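Local coordinates for periplasmic binding protein/LacI transcriptional regulator (Brachyspira murdochii, PDB 4KQC), which probably binds a carbohydrate, as expected of a periplasmic solute-binding protein of the ABC-transporter type, at residues I155-G160 / G249-K254; V185-T188 / A192-A195; I209-E214 / R218-V223. All blocks are in the same frame, centred on the assembly; numbering follows the deposited sequence.

Contact 1 (I155-G160 / G249-K254)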
loop_
_atom_site.group_PDB
_atom_site.type_symbol
_atom_site.label_atom_id
_atom_site.label_comp_id
_atom_site.label_asym_id
_atom_site.label_seq_id
_atom_site.Cartn_x
_atom_site.Cartn_y
_atom_site.Cartn_z
ATOM N N ILE A 155 2.777 7.364 5.939
ATOM C CA ILE A 155 2.456 8.811 5.922
ATOM C C ILE A 155 1.664 9.156 4.646
ATOM O O ILE A 155 0.657 9.827 4.692
ATOM C CB ILE A 155 3.715 9.650 6.080
ATOM C CG1 ILE A 155 4.331 9.408 7.500
ATOM C CG2 ILE A 155 3.455 11.111 5.825
ATOM C CD1 ILE A 155 5.741 9.932 7.590
ATOM N N GLY A 156 2.144 8.699 3.503
ATOM C CA GLY A 156 1.470 8.992 2.291
ATOM C C GLY A 156 0.117 8.343 2.128
ATOM O O GLY A 156 -0.823 8.997 1.641
ATOM N N ARG A 157 -0.034 7.095 2.569
ATOM C CA ARG A 157 -1.369 6.466 2.484
ATOM C C ARG A 157 -2.372 7.121 3.418
ATOM O O ARG A 157 -3.563 7.107 3.139
ATOM C CB ARG A 157 -1.302 4.978 2.735
ATOM C CG ARG A 157 -0.580 4.218 1.640
ATOM C CD ARG A 157 -0.754 2.731 1.795
ATOM N NE ARG A 157 -0.080 1.965 0.764
ATOM C CZ ARG A 157 -0.153 0.643 0.677
ATOM N NH1 ARG A 157 -0.884 -0.034 1.513
ATOM N NH2 ARG A 157 0.417 -0.009 -0.332
ATOM N N ALA A 158 -1.918 7.732 4.501
ATOM C CA ALA A 158 -2.819 8.458 5.423
ATOM C C ALA A 158 -3.090 9.867 4.924
ATOM O O ALA A 158 -4.261 10.293 4.892
ATOM C CB ALA A 158 -2.183 8.567 6.810
ATOM N N GLU A 159 -2.040 10.615 4.624
ATOM C CA GLU A 159 -2.106 12.038 4.190
ATOM C C GLU A 159 -2.971 12.143 2.948
ATOM O O GLU A 159 -3.743 13.085 2.811
ATOM C CB GLU A 159 -0.726 12.652 3.896
ATOM C CG GLU A 159 0.030 13.255 5.104
ATOM C CD GLU A 159 1.337 14.032 4.767
ATOM O OE1 GLU A 159 1.834 14.056 3.601
ATOM O OE2 GLU A 159 1.905 14.598 5.713
ATOM N N GLY A 160 -2.800 11.206 2.011
ATOM C CA GLY A 160 -3.582 11.250 0.745
ATOM C C GLY A 160 -5.090 11.261 0.995
ATOM O O GLY A 160 -5.862 11.982 0.319
ATOM N N GLY A 249 -10.573 -0.275 2.491
ATOM C CA GLY A 249 -9.184 -0.652 2.640
ATOM C C GLY A 249 -8.272 -0.379 1.472
ATOM O O GLY A 249 -8.546 0.388 0.582
ATOM N N PHE A 250 -7.179 -1.090 1.487
ATOM C CA PHE A 250 -6.063 -0.905 0.572
ATOM C C PHE A 250 -5.377 -2.279 0.411
ATOM O O PHE A 250 -5.267 -3.106 1.375
ATOM C CB PHE A 250 -5.103 0.080 1.221
ATOM C CG PHE A 250 -4.272 0.896 0.284
ATOM C CD1 PHE A 250 -3.403 0.292 -0.634
ATOM C CD2 PHE A 250 -4.365 2.262 0.334
ATOM C CE1 PHE A 250 -2.642 1.089 -1.489
ATOM C CE2 PHE A 250 -3.615 3.059 -0.509
ATOM C CZ PHE A 250 -2.744 2.438 -1.435
ATOM N N ASP A 251 -4.939 -2.560 -0.814
ATOM C CA ASP A 251 -4.367 -3.843 -1.190
ATOM C C ASP A 251 -5.406 -4.975 -1.100
ATOM O O ASP A 251 -6.579 -4.676 -1.288
ATOM C CB ASP A 251 -3.082 -4.109 -0.383
ATOM C CG ASP A 251 -1.948 -3.155 -0.769
ATOM O OD1 ASP A 251 -1.824 -2.857 -1.958
ATOM O OD2 ASP A 251 -1.155 -2.730 0.136
ATOM N N SER A 252 -5.010 -6.243 -0.934
ATOM C CA SER A 252 -5.984 -7.352 -0.953
ATOM C C SER A 252 -5.564 -8.425 0.040
ATOM O O SER A 252 -5.597 -8.111 1.225
ATOM C CB SER A 252 -6.300 -7.848 -2.390
ATOM O OG SER A 252 -5.170 -8.294 -3.082
ATOM N N GLY A 253 -5.222 -9.634 -0.402
ATOM C CA GLY A 253 -5.109 -10.751 0.510
ATOM C C GLY A 253 -6.422 -11.407 0.810
ATOM O O GLY A 253 -7.469 -10.721 0.829
ATOM N N LYS A 254 -6.416 -12.718 1.066
ATOM C CA LYS A 254 -7.678 -13.431 1.222
ATOM C C LYS A 254 -8.616 -12.891 2.288
ATOM O O LYS A 254 -9.800 -12.785 2.054
ATOM C CB LYS A 254 -7.439 -14.921 1.468
ATOM C CG LYS A 254 -8.678 -15.769 1.672
ATOM C CD LYS A 254 -9.049 -16.577 0.456
ATOM C CE LYS A 254 -10.281 -17.443 0.721
ATOM N NZ LYS A 254 -11.363 -17.083 -0.238
#
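R157, on helix 152-171, makes the entire reach from this segment to F250 and D251. Its side chain leaves the helix with CG anti to the carbonyl carbon (chi1 -68°) and then runs extended from CG to NE, so that it crosses the face of the F250 ring before its charged end arrives at D251. The aliphatic part settles first: CD lies 3.8 Å from the centroid of the F250 ring, a CH-pi contact. The guanidinium follows on the same ring as a flat stack, its plane tilted only 11° from that of F250 and its CZ 3.7 Å from the ring centroid, giving a cation-pi interaction. At the rim of the ring, NH1 and NH2 of R157 grip one carboxylate oxygen end-on, at 3.0 Å from NH1 to D251 OD2 and 3.2 Å from NH2 to D251 OD2, both arriving from one side of a carboxylate turned 60° away from the guanidinium. N113 takes NE and the carbonyl of S212 takes NH1, while Q271 holds the other D251 oxygen, so both partners of this buried charge pair have further hydrogen bonds. An arginine stacked on an aromatic ring beside an aspartate at a strand end resembles the cleft wall of the C-terminal lobe in type I sugar-binding proteins, and probably lines the solute pocket here.

Contact 2 (V185-T188 / A192-A195). With NO3 (nitrate ion), chain D.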
loop_
_atom_site.group_PDB
_atom_site.type_symbol
_atom_site.label_atom_id
_atom_site.label_comp_id
_atom_site.label_asym_id
_atom_site.label_seq_id
_atom_site.Cartn_x
_atom_site.Cartn_y
_atom_site.Cartn_z
ATOM N N VAL A 185 -2.144 5.405 14.643
ATOM C CA VAL A 185 -1.064 4.519 14.213
ATOM C C VAL A 185 -0.888 3.457 15.306
ATOM O O VAL A 185 -0.505 3.783 16.429
ATOM C CB VAL A 185 0.258 5.292 14.072
ATOM C CG1 VAL A 185 1.396 4.335 13.647
ATOM C CG2 VAL A 185 0.141 6.480 13.132
ATOM N N PRO A 186 -1.098 2.187 14.968
ATOM C CA PRO A 186 -0.855 1.195 16.006
ATOM C C PRO A 186 0.629 1.094 16.322
ATOM O O PRO A 186 1.481 1.359 15.474
ATOM C CB PRO A 186 -1.409 -0.101 15.419
ATOM C CG PRO A 186 -2.386 0.367 14.381
ATOM C CD PRO A 186 -1.682 1.594 13.776
ATOM N N THR A 187 0.958 0.630 17.523
ATOM C CA THR A 187 2.363 0.663 17.966
ATOM C C THR A 187 3.233 -0.282 17.153
ATOM O O THR A 187 4.421 -0.042 16.976
ATOM C CB THR A 187 2.486 0.456 19.490
ATOM O OG1 THR A 187 3.853 0.711 19.906
ATOM C CG2 THR A 187 2.021 -0.941 19.913
ATOM N N THR A 188 2.621 -1.342 16.624
ATOM C CA THR A 188 3.239 -2.175 15.579
ATOM C C THR A 188 2.167 -2.619 14.601
ATOM O O THR A 188 0.953 -2.393 14.838
ATOM C CB THR A 188 3.900 -3.491 16.140
ATOM O OG1 THR A 188 2.880 -4.417 16.576
ATOM C CG2 THR A 188 4.891 -3.255 17.268
ATOM N N ALA A 192 -2.403 -8.030 17.779
ATOM C CA ALA A 192 -3.000 -7.484 18.969
ATOM C C ALA A 192 -2.943 -5.983 18.937
ATOM O O ALA A 192 -3.853 -5.351 19.405
ATOM C CB ALA A 192 -2.322 -7.972 20.237
ATOM N N ASP A 193 -1.851 -5.407 18.429
ATOM C CA ASP A 193 -1.721 -3.975 18.503
ATOM C C ASP A 193 -2.797 -3.291 17.643
ATOM O O ASP A 193 -3.379 -2.325 18.053
ATOM C CB ASP A 193 -0.287 -3.567 18.128
ATOM C CG ASP A 193 0.755 -3.942 19.250
ATOM O OD1 ASP A 193 0.367 -3.916 20.459
ATOM O OD2 ASP A 193 1.983 -4.171 18.959
ATOM N N ILE A 194 -3.088 -3.881 16.492
ATOM C CA ILE A 194 -4.083 -3.324 15.593
ATOM C C ILE A 194 -5.477 -3.597 16.171
ATOM O O ILE A 194 -6.292 -2.697 16.261
ATOM C CB ILE A 194 -3.966 -3.908 14.204
ATOM C CG1 ILE A 194 -2.602 -3.612 13.572
ATOM C CG2 ILE A 194 -5.068 -3.307 13.363
ATOM C CD1 ILE A 194 -2.328 -4.495 12.386
ATOM N N ALA A 195 -5.729 -4.834 16.620
ATOM C CA ALA A 195 -7.026 -5.153 17.200
ATOM C C ALA A 195 -7.349 -4.290 18.411
ATOM O O ALA A 195 -8.472 -3.881 18.653
ATOM C CB ALA A 195 -7.115 -6.633 17.526
HETATM N N NO3 D . 1.078 -8.423 18.881
HETATM O O1 NO3 D . 0.453 -9.258 18.253
HETATM O O2 NO3 D . 2.194 -8.824 19.605
HETATM O O3 NO3 D . 0.686 -7.081 18.867
HETATM O O HOH W 1 -1.379 0.203 19.371
#
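The carboxylate of D193 is sandwiched between the T187 methyl and a nitrate ion. T187 CG2 sits over one face, 3.3 Å from D193 CG, a close fit for a methyl. Over the opposite face comes a single nitrate oxygen, O3, 3.2 Å from D193 CG, with the ion standing steeply to the carboxylate instead of lying flat on it. T188 completes the surround: its OG1 donates to D193 OD2 at 2.6 Å, and OD2 receives it on its anti lone pair, the one directed away from OD1. The hydroxyl is placed for this by a chi1 of 71°, which sets OG1 between the backbone N and the carbonyl carbon, and it also bonds to the backbone N of N190.

These residues sit where the loop after the edge strand 179-184 turns into helix 191-199, the start of a crossover that leads on to strand 208-211 in the Rossmann-like lobe of a periplasmic binding protein. The nitrate, probably from the crystallisation liquor, rests at the N-terminal end of that helix. A192 N reaches nitrate O1 at 3.1 Å in a nearly straight bond (165°), and D193 N gives a weaker one to O3. The helix end and these amides may offset the repulsion expected between ion and carboxylate.

Away from the nitrate, the loop and helix meet through carbon: P186 CG touches I194 CG1 at 4.1 Å, their side chains crossing at a slant, and M216 of helix 214-223 packs against both. A water accepts from T187 N at 3.0 Å and makes a weak bond to the carbonyl oxygen of D193.

Contact 3 (I209-E214 / R218-V223)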
loop_
_atom_site.group_PDB
_atom_site.type_symbol
_atom_site.label_atom_id
_atom_site.label_comp_id
_atom_site.label_asym_id
_atom_site.label_seq_id
_atom_site.Cartn_x
_atom_site.Cartn_y
_atom_site.Cartn_z
ATOM N N ILE A 209 -14.219 3.852 8.757
ATOM C CA ILE A 209 -12.875 3.460 9.079
ATOM C C ILE A 209 -12.128 3.191 7.807
ATOM O O ILE A 209 -12.593 2.395 6.956
ATOM C CB ILE A 209 -12.893 2.192 9.913
ATOM C CG1 ILE A 209 -13.700 2.393 11.232
ATOM C CG2 ILE A 209 -11.456 1.767 10.151
ATOM C CD1 ILE A 209 -13.895 1.098 12.046
ATOM N N TYR A 210 -11.009 3.879 7.631
ATOM C CA TYR A 210 -10.106 3.655 6.463
ATOM C C TYR A 210 -8.894 2.816 6.960
ATOM O O TYR A 210 -8.182 3.184 7.909
ATOM C CB TYR A 210 -9.619 4.983 5.898
ATOM C CG TYR A 210 -8.420 4.888 4.982
ATOM C CD1 TYR A 210 -8.309 3.947 3.986
ATOM C CD2 TYR A 210 -7.389 5.792 5.085
ATOM C CE1 TYR A 210 -7.234 3.938 3.089
ATOM C CE2 TYR A 210 -6.305 5.734 4.259
ATOM C CZ TYR A 210 -6.218 4.843 3.265
ATOM O OH TYR A 210 -5.108 4.861 2.479
ATOM N N LEU A 211 -8.719 1.654 6.331
ATOM C CA LEU A 211 -7.660 0.695 6.582
ATOM C C LEU A 211 -6.534 0.855 5.565
ATOM O O LEU A 211 -6.749 0.578 4.401
ATOM C CB LEU A 211 -8.304 -0.704 6.498
ATOM C CG LEU A 211 -9.532 -0.996 7.367
ATOM C CD1 LEU A 211 -10.215 -2.268 6.898
ATOM C CD2 LEU A 211 -9.107 -1.034 8.816
ATOM N N SER A 212 -5.401 1.442 5.958
ATOM C CA SER A 212 -4.326 1.814 5.027
ATOM C C SER A 212 -3.523 0.672 4.432
ATOM O O SER A 212 -2.757 0.927 3.508
ATOM C CB SER A 212 -3.416 2.906 5.605
ATOM O OG SER A 212 -2.651 2.422 6.679
ATOM N N ASN A 213 -3.657 -0.555 4.943
ATOM C CA ASN A 213 -2.972 -1.675 4.344
ATOM C C ASN A 213 -3.620 -2.986 4.744
ATOM O O ASN A 213 -4.592 -3.007 5.492
ATOM C CB ASN A 213 -1.436 -1.658 4.529
ATOM C CG ASN A 213 -1.002 -2.116 5.872
ATOM O OD1 ASN A 213 -1.804 -2.255 6.754
ATOM N ND2 ASN A 213 0.313 -2.285 6.055
ATOM N N GLU A 214 -3.105 -4.076 4.191
ATOM C CA GLU A 214 -3.635 -5.389 4.507
ATOM C C GLU A 214 -3.546 -5.777 6.001
ATOM O O GLU A 214 -4.448 -6.383 6.569
ATOM C CB GLU A 214 -2.868 -6.416 3.641
ATOM C CG GLU A 214 -3.367 -7.795 3.813
ATOM C CD GLU A 214 -2.490 -8.810 2.998
ATOM O OE1 GLU A 214 -1.571 -8.424 2.234
ATOM O OE2 GLU A 214 -2.751 -9.998 3.194
ATOM N N ARG A 218 -6.535 -7.002 8.407
ATOM C CA ARG A 218 -6.533 -8.220 9.267
ATOM C C ARG A 218 -6.849 -7.909 10.715
ATOM O O ARG A 218 -7.618 -8.608 11.322
ATOM C CB ARG A 218 -5.200 -8.979 9.198
ATOM C CG ARG A 218 -4.947 -9.824 7.980
ATOM C CD ARG A 218 -3.894 -10.920 8.325
ATOM N NE ARG A 218 -2.659 -10.369 8.891
ATOM C CZ ARG A 218 -1.726 -9.684 8.213
ATOM N NH1 ARG A 218 -1.821 -9.456 6.897
ATOM N NH2 ARG A 218 -0.650 -9.242 8.850
ATOM N N GLY A 219 -6.219 -6.892 11.304
ATOM C CA GLY A 219 -6.485 -6.487 12.656
ATOM C C GLY A 219 -7.898 -6.072 12.856
ATOM O O GLY A 219 -8.547 -6.391 13.853
ATOM N N PHE A 220 -8.445 -5.334 11.872
ATOM C CA PHE A 220 -9.846 -4.958 11.959
ATOM C C PHE A 220 -10.781 -6.187 12.002
ATOM O O PHE A 220 -11.779 -6.178 12.773
ATOM C CB PHE A 220 -10.176 -4.045 10.775
ATOM C CG PHE A 220 -11.635 -3.857 10.525
ATOM C CD1 PHE A 220 -12.384 -2.944 11.263
ATOM C CD2 PHE A 220 -12.279 -4.637 9.572
ATOM C CE1 PHE A 220 -13.741 -2.787 11.008
ATOM C CE2 PHE A 220 -13.655 -4.482 9.353
ATOM C CZ PHE A 220 -14.348 -3.559 10.080
ATOM N N LEU A 221 -10.411 -7.221 11.239
ATOM C CA LEU A 221 -11.206 -8.424 11.125
ATOM C C LEU A 221 -11.100 -9.366 12.312
ATOM O O LEU A 221 -11.859 -10.320 12.399
ATOM C CB LEU A 221 -10.881 -9.117 9.796
ATOM C CG LEU A 221 -11.332 -8.380 8.530
ATOM C CD1 LEU A 221 -10.662 -8.893 7.244
ATOM C CD2 LEU A 221 -12.825 -8.364 8.380
ATOM N N VAL A 222 -10.164 -9.101 13.222
ATOM C CA VAL A 222 -10.159 -9.740 14.554
ATOM C C VAL A 222 -11.377 -9.307 15.333
ATOM O O VAL A 222 -11.947 -10.118 16.099
ATOM C CB VAL A 222 -8.900 -9.357 15.307
ATOM C CG1 VAL A 222 -9.032 -9.730 16.795
ATOM C CG2 VAL A 222 -7.664 -9.917 14.618
ATOM N N VAL A 223 -11.803 -8.047 15.134
ATOM C CA VAL A 223 -12.840 -7.428 15.980
ATOM C C VAL A 223 -14.231 -7.434 15.322
ATOM O O VAL A 223 -15.269 -7.660 16.002
ATOM C CB VAL A 223 -12.449 -5.963 16.279
ATOM C CG1 VAL A 223 -13.452 -5.252 17.144
ATOM C CG2 VAL A 223 -11.123 -5.952 17.005
#
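F220 packs against I209 and L211 where helix 214-223 lies over strand 208-211, the first two elements of a beta-alpha-beta unit that continues into the neighbouring parallel strand 246-250. L211 meets the root of the aromatic side chain, its CD2 3.7 Å from F220 CB, and its other branch, CD1, approaches F220 CD2 at 4.1 Å; the two side chains stand at about a right angle. Farther out on the ring, I209 CD1 comes within 4.0 Å of F220 CE1. A chi1 of 165° turns the F220 ring away from its own backbone N, so that CB meets L211 and CE1 reaches I209. Together the two strand residues make an apolar seat on the side of the sheet that faces helix 214-223.

Nearer the start of the helix the contact becomes polar. R218 N donates to E214 O at 2.8 Å, a regular helical bond of the first turn. Beside this bond the side chains meet loosely: the R218 chain bends at chi3 (-54°) and brings NH1 to 3.8 Å from E214 CG, while the salt bridge from R218 NH1 to E214 OE2 is long, at 3.9 Å. The carboxylate has a closer partner elsewhere, since E214 OE1 bonds to the hydroxyl of Y318.

In the second shell, V247 of strand 246-250 touches both L211 and F220, V198 of helix 191-199 packs on the F220 side chain, and Y224 meets its ring. Y210, between the two seat residues, points to the other face of the sheet and stacks on F161. N213 caps the helix: its OD1 accepts from the backbone N of M216, while ND2 is held by Q189 OE1.

Overall arrangement
All three contacts belong to one lobe, built on the mixed sheet, and contacts 2 and 3 are nested in the chain between the two segments of contact 1. Contacts 1 and 3 share that sheet through neighbouring strands 246-250 and 208-211, with centres about 10 Å apart. They join directly through probable hydrogen bonds, R157 O to Y210 OH at 2.8 Å and R157 NH1 to S212 O at 2.9 Å. Contact 2 is also centred about 10 Å from contact 3, and its helix packs there, I194 CG2 lying 3.6 Å from G219 CA. Contacts 1 and 2 do not touch. Contact 1 probably faces the solute cleft, with the end of strand 208-211 beside it, while contact 2 and its nitrate lie farther from the chain centre.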